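Local coordinates for protein L-iditol 2-dehydrogenase (Clostridium scindens, PDB 4OH1) that probably oxidises L-iditol and related polyols with NAD+ as a zinc-dependent dehydrogenase of the alcohol dehydrogenase family, at residues Thr17-Val21 / Ile52-Asn56; Thr20-Met24 / Tyr330-Phe334. All coordinates share one frame; numbering follows the deposited sequence.

Interaction 1: Thr17-Val21 / Ile52-Asn56; sequences TMGTV and ILTGN
Leu-53 turns its CG anti to its own carbonyl carbon (chi1 -74°), while Val-21 has CG2 anti to its carbonyl carbon and beside its backbone N (chi1 171°); with those two settings the branched ends meet, the side chains crossing at about a right angle. This is strand-to-helix packing in the GroES-like catalytic part of a zinc-containing alcohol dehydrogenase: the loop entering strand 20-26 runs past the C-terminal end of helix 48-54. Both Leu-53 methyls, CD1 and CD2, come to 3.8 Å from Val-21 CG2; CD2 also lies against the main chain of Thr-20, 3.6 Å from Thr-20 O. Tyr-338, from helix 330-338, also touches both Val-21 and Leu-53.

Beside this apolar patch the backbones come very close, the CA atoms of Gly-19 and Leu-53 being only 4.2 Å apart, an approach that depends on Gly-19 having no side chain. Gly-19 N donates to Leu-53 O, a helix-end carbonyl 2.9 Å away, but the bond is weak because it bends to 128° at the hydrogen. Thr-20, next along, points away from the helix, and its OG1 hydrogen-bonds to Thr-8 OG1 and Ser-9 OG.

At the end of the helix, Thr-54 folds its hydroxyl back along its own helix, where OG1 bonds to Thr-50 O. Its methyl makes the remaining side-chain contact: selenomethionine Met-18 brings its selenium, atom SE, to within 4.2 Å of Thr-54 CG2.

Interaction 2: Thr20-Met24 / Tyr330-Phe334; sequences TVDMM and YKQAF
Val-21 presses the two prongs of its isopropyl group onto Phe-334, across one half of the ring and the other: CG2 is 4.0 Å from Phe-334 CD1, and CG1 is 4.0 Å from Phe-334 CE2. The CG2 methyl makes a CH-pi contact, 4.2 Å from the Phe-334 ring centroid and 18° off its normal. This is the dense, buried side, closed further by Phe-72, which touches Val-21, and by Ile-347, which touches Phe-334.

Tyr-330, one helical turn earlier, is buried too, with Lys-331 CG laid over one face of its ring. A chi1 of 75° puts its CG between backbone N and carbonyl carbon and sends the ring out to the strand, where Met-23 N donates to Tyr-330 OH, 2.9 Å away, in a fairly straight bond (156°). Strand 20-26 is one of the two outermost strands, within this chain, of a small antiparallel sheet; its even-numbered residues pair with strand 2-9, and helical segment 330-334 runs nearly antiparallel to strand segment 20-24. Selenomethionine Met-23 adds CB, 3.7 Å from Tyr-330 CE1.

Toward solvent the fit slackens. At the exposed Lys-331 amine a water bridges strand and helix, donating to Val-21 O at 2.7 Å and accepting from Lys-331 NZ at 3.2 Å. Asp-22 gives its OD2 to Thr-8, while its OD1 stays 4.5 Å from Lys-331 NZ, beyond salt-bridge range.

In the fold
From the N terminus, strand 2-9 comes first and the chain turns back through 17-21 into strand 20-26, which pairs with it. Interaction 1 closes a loop of 30 residues that holds the rest of strand 20-26, strand 35-44 and the start of helix 48-54. Interaction 2 closes one of 305 residues that runs through the Rossmann-type nucleotide-binding sheet before returning at helix 330-338. The two loops start from the same overlapping stretch, at Thr-20 and Val-21, and the shorter one ends well inside the longer. With centres 12 Å apart, the contacts follow one strand: its entrance meets helix 48-54 and its middle meets helix 330-338, binding early and late parts of the catalytic region together.

Interaction 1: Thr17-Val21 / Ile52-Asn56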
loop_
_atom_site.group_PDB
_atom_site.type_symbol
_atom_site.label_atom_id
_atom_site.label_comp_id
_atom_site.label_asym_id
_atom_site.label_seq_id
_atom_site.Cartn_x
_atom_site.Cartn_y
_atom_site.Cartn_z
ATOM N N THR A 17 8.723 -18.643 44.249
ATOM C CA THR A 17 7.338 -19.129 44.130
ATOM C C THR A 17 6.695 -18.600 42.844
ATOM O O THR A 17 7.017 -17.510 42.358
ATOM C CB THR A 17 6.463 -18.740 45.342
ATOM O OG1 THR A 17 6.711 -17.374 45.700
ATOM C CG2 THR A 17 6.764 -19.635 46.528
HETATM N N MSE A 18 5.790 -19.396 42.293
HETATM C CA MSE A 18 5.017 -19.004 41.113
HETATM C C MSE A 18 3.755 -18.217 41.491
HETATM O O MSE A 18 3.334 -18.189 42.652
HETATM C CB MSE A 18 4.630 -20.247 40.299
HETATM C CG MSE A 18 5.817 -21.035 39.793
HETATM SE SE MSE A 18 6.949 -19.946 38.627
HETATM C CE MSE A 18 8.697 -20.786 39.055
ATOM N N GLY A 19 3.149 -17.584 40.486
ATOM C CA GLY A 19 1.896 -16.846 40.675
ATOM C C GLY A 19 0.716 -17.767 40.934
ATOM O O GLY A 19 0.758 -18.934 40.557
ATOM N N THR A 20 -0.335 -17.233 41.552
ATOM C CA THR A 20 -1.561 -17.999 41.838
ATOM C C THR A 20 -2.889 -17.394 41.298
ATOM O O THR A 20 -3.022 -16.182 41.076
ATOM C CB THR A 20 -1.703 -18.167 43.348
ATOM O OG1 THR A 20 -1.723 -16.866 43.951
ATOM C CG2 THR A 20 -0.521 -18.940 43.876
ATOM N N VAL A 21 -3.865 -18.262 41.053
ATOM C CA VAL A 21 -5.182 -17.840 40.575
ATOM C C VAL A 21 -6.224 -18.446 41.470
ATOM O O VAL A 21 -6.222 -19.666 41.697
ATOM C CB VAL A 21 -5.436 -18.306 39.146
ATOM C CG1 VAL A 21 -6.859 -18.044 38.768
ATOM C CG2 VAL A 21 -4.524 -17.532 38.174
ATOM N N ILE A 52 2.167 -12.864 33.444
ATOM C CA ILE A 52 1.806 -12.218 34.731
ATOM C C ILE A 52 2.121 -13.164 35.877
ATOM O O ILE A 52 2.675 -12.773 36.901
ATOM C CB ILE A 52 0.280 -11.809 34.801
ATOM C CG1 ILE A 52 -0.018 -10.670 33.807
ATOM C CG2 ILE A 52 -0.111 -11.374 36.210
ATOM C CD1 ILE A 52 -1.506 -10.479 33.470
ATOM N N LEU A 53 1.782 -14.423 35.665
ATOM C CA LEU A 53 1.791 -15.383 36.731
ATOM C C LEU A 53 3.180 -15.989 36.958
ATOM O O LEU A 53 3.682 -16.015 38.067
ATOM C CB LEU A 53 0.762 -16.473 36.421
ATOM C CG LEU A 53 -0.686 -16.017 36.612
ATOM C CD1 LEU A 53 -1.699 -16.809 35.721
ATOM C CD2 LEU A 53 -1.000 -16.149 38.089
ATOM N N THR A 54 3.790 -16.465 35.882
ATOM C CA THR A 54 5.012 -17.249 35.968
ATOM C C THR A 54 6.205 -16.462 35.405
ATOM O O THR A 54 7.320 -16.993 35.280
ATOM C CB THR A 54 4.826 -18.594 35.204
ATOM O OG1 THR A 54 4.454 -18.336 33.833
ATOM C CG2 THR A 54 3.758 -19.473 35.906
ATOM N N GLY A 55 5.970 -15.186 35.098
ATOM C CA GLY A 55 6.888 -14.429 34.272
ATOM C C GLY A 55 7.693 -13.353 34.973
ATOM O O GLY A 55 7.447 -12.966 36.161
ATOM N N ASN A 56 8.662 -12.880 34.184
ATOM C CA ASN A 56 9.585 -11.845 34.583
ATOM C C ASN A 56 9.016 -10.534 34.101
ATOM O O ASN A 56 8.811 -10.356 32.895
ATOM C CB ASN A 56 10.946 -12.098 33.952
ATOM C CG ASN A 56 11.996 -11.165 34.475
ATOM O OD1 ASN A 56 12.166 -10.056 33.978
ATOM N ND2 ASN A 56 12.709 -11.604 35.492
#

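Interaction 2: Thr20-Met24 / Tyr330-Phe334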
loop_
_atom_site.group_PDB
_atom_site.type_symbol
_atom_site.label_atom_id
_atom_site.label_comp_id
_atom_site.label_asym_id
_atom_site.label_seq_id
_atom_site.Cartn_x
_atom_site.Cartn_y
_atom_site.Cartn_z
ATOM N N THR A 20 -0.335 -17.233 41.552
ATOM C CA THR A 20 -1.561 -17.999 41.838
ATOM C C THR A 20 -2.889 -17.394 41.298
ATOM O O THR A 20 -3.022 -16.182 41.076
ATOM C CB THR A 20 -1.703 -18.167 43.348
ATOM O OG1 THR A 20 -1.723 -16.866 43.951
ATOM C CG2 THR A 20 -0.521 -18.940 43.876
ATOM N N VAL A 21 -3.865 -18.262 41.053
ATOM C CA VAL A 21 -5.182 -17.840 40.575
ATOM C C VAL A 21 -6.224 -18.446 41.470
ATOM O O VAL A 21 -6.222 -19.666 41.697
ATOM C CB VAL A 21 -5.436 -18.306 39.146
ATOM C CG1 VAL A 21 -6.859 -18.044 38.768
ATOM C CG2 VAL A 21 -4.524 -17.532 38.174
ATOM N N ASP A 22 -7.133 -17.618 41.949
ATOM C CA ASP A 22 -8.106 -18.149 42.884
ATOM C C ASP A 22 -9.459 -17.597 42.636
ATOM O O ASP A 22 -9.592 -16.463 42.251
ATOM C CB ASP A 22 -7.699 -17.823 44.304
ATOM C CG ASP A 22 -6.436 -18.497 44.707
ATOM O OD1 ASP A 22 -6.465 -19.733 44.774
ATOM O OD2 ASP A 22 -5.478 -17.777 45.081
HETATM N N MSE A 23 -10.466 -18.410 42.874
HETATM C CA MSE A 23 -11.829 -17.931 42.742
HETATM C C MSE A 23 -12.243 -17.156 43.976
HETATM O O MSE A 23 -11.988 -17.603 45.085
HETATM C CB MSE A 23 -12.781 -19.090 42.573
HETATM C CG MSE A 23 -14.167 -18.622 42.284
HETATM SE SE MSE A 23 -15.340 -20.177 42.221
HETATM C CE MSE A 23 -14.997 -20.887 40.432
HETATM N N MSE A 24 -12.887 -16.016 43.792
HETATM C CA MSE A 24 -13.463 -15.229 44.906
HETATM C C MSE A 24 -14.900 -14.936 44.576
HETATM O O MSE A 24 -15.364 -15.223 43.460
HETATM C CB MSE A 24 -12.698 -13.920 45.155
HETATM C CG MSE A 24 -11.238 -14.129 45.389
HETATM SE SE MSE A 24 -10.006 -12.557 45.450
HETATM C CE MSE A 24 -10.234 -11.988 47.329
ATOM N N TYR A 330 -11.403 -24.899 37.451
ATOM C CA TYR A 330 -10.416 -23.959 36.990
ATOM C C TYR A 330 -9.028 -24.290 37.495
ATOM O O TYR A 330 -8.033 -23.956 36.844
ATOM C CB TYR A 330 -10.738 -22.516 37.415
ATOM C CG TYR A 330 -10.479 -22.183 38.875
ATOM C CD1 TYR A 330 -11.430 -22.477 39.848
ATOM C CD2 TYR A 330 -9.310 -21.559 39.272
ATOM C CE1 TYR A 330 -11.223 -22.195 41.191
ATOM C CE2 TYR A 330 -9.104 -21.247 40.608
ATOM C CZ TYR A 330 -10.086 -21.569 41.563
ATOM O OH TYR A 330 -9.891 -21.278 42.866
ATOM N N LYS A 331 -8.943 -24.897 38.661
ATOM C CA LYS A 331 -7.644 -25.194 39.186
ATOM C C LYS A 331 -6.884 -26.111 38.244
ATOM O O LYS A 331 -5.713 -25.878 38.021
ATOM C CB LYS A 331 -7.698 -25.694 40.640
ATOM C CG LYS A 331 -7.754 -24.502 41.618
ATOM C CD LYS A 331 -7.225 -24.854 42.976
ATOM C CE LYS A 331 -8.287 -24.997 44.111
ATOM N NZ LYS A 331 -8.593 -23.655 44.716
ATOM N N GLN A 332 -7.531 -27.108 37.656
ATOM C CA GLN A 332 -6.836 -27.981 36.698
ATOM C C GLN A 332 -6.462 -27.240 35.427
ATOM O O GLN A 332 -5.451 -27.548 34.813
ATOM C CB GLN A 332 -7.670 -29.175 36.302
ATOM C CG GLN A 332 -7.681 -30.271 37.326
ATOM C CD GLN A 332 -9.037 -30.943 37.403
ATOM O OE1 GLN A 332 -9.991 -30.381 37.968
ATOM N NE2 GLN A 332 -9.144 -32.133 36.804
ATOM N N ALA A 333 -7.288 -26.278 35.029
ATOM C CA ALA A 333 -7.010 -25.530 33.837
ATOM C C ALA A 333 -5.744 -24.770 33.983
ATOM O O ALA A 333 -4.939 -24.682 33.048
ATOM C CB ALA A 333 -8.144 -24.573 33.503
ATOM N N PHE A 334 -5.571 -24.153 35.131
ATOM C CA PHE A 334 -4.350 -23.405 35.345
ATOM C C PHE A 334 -3.137 -24.356 35.553
ATOM O O PHE A 334 -2.033 -24.031 35.118
ATOM C CB PHE A 334 -4.564 -22.320 36.408
ATOM C CG PHE A 334 -5.289 -21.150 35.852
ATOM C CD1 PHE A 334 -4.606 -20.183 35.151
ATOM C CD2 PHE A 334 -6.643 -21.086 35.901
ATOM C CE1 PHE A 334 -5.250 -19.146 34.552
ATOM C CE2 PHE A 334 -7.322 -20.045 35.302
ATOM C CZ PHE A 334 -6.625 -19.071 34.620
HETATM O O HOH W 1 -6.306 -21.961 43.172
#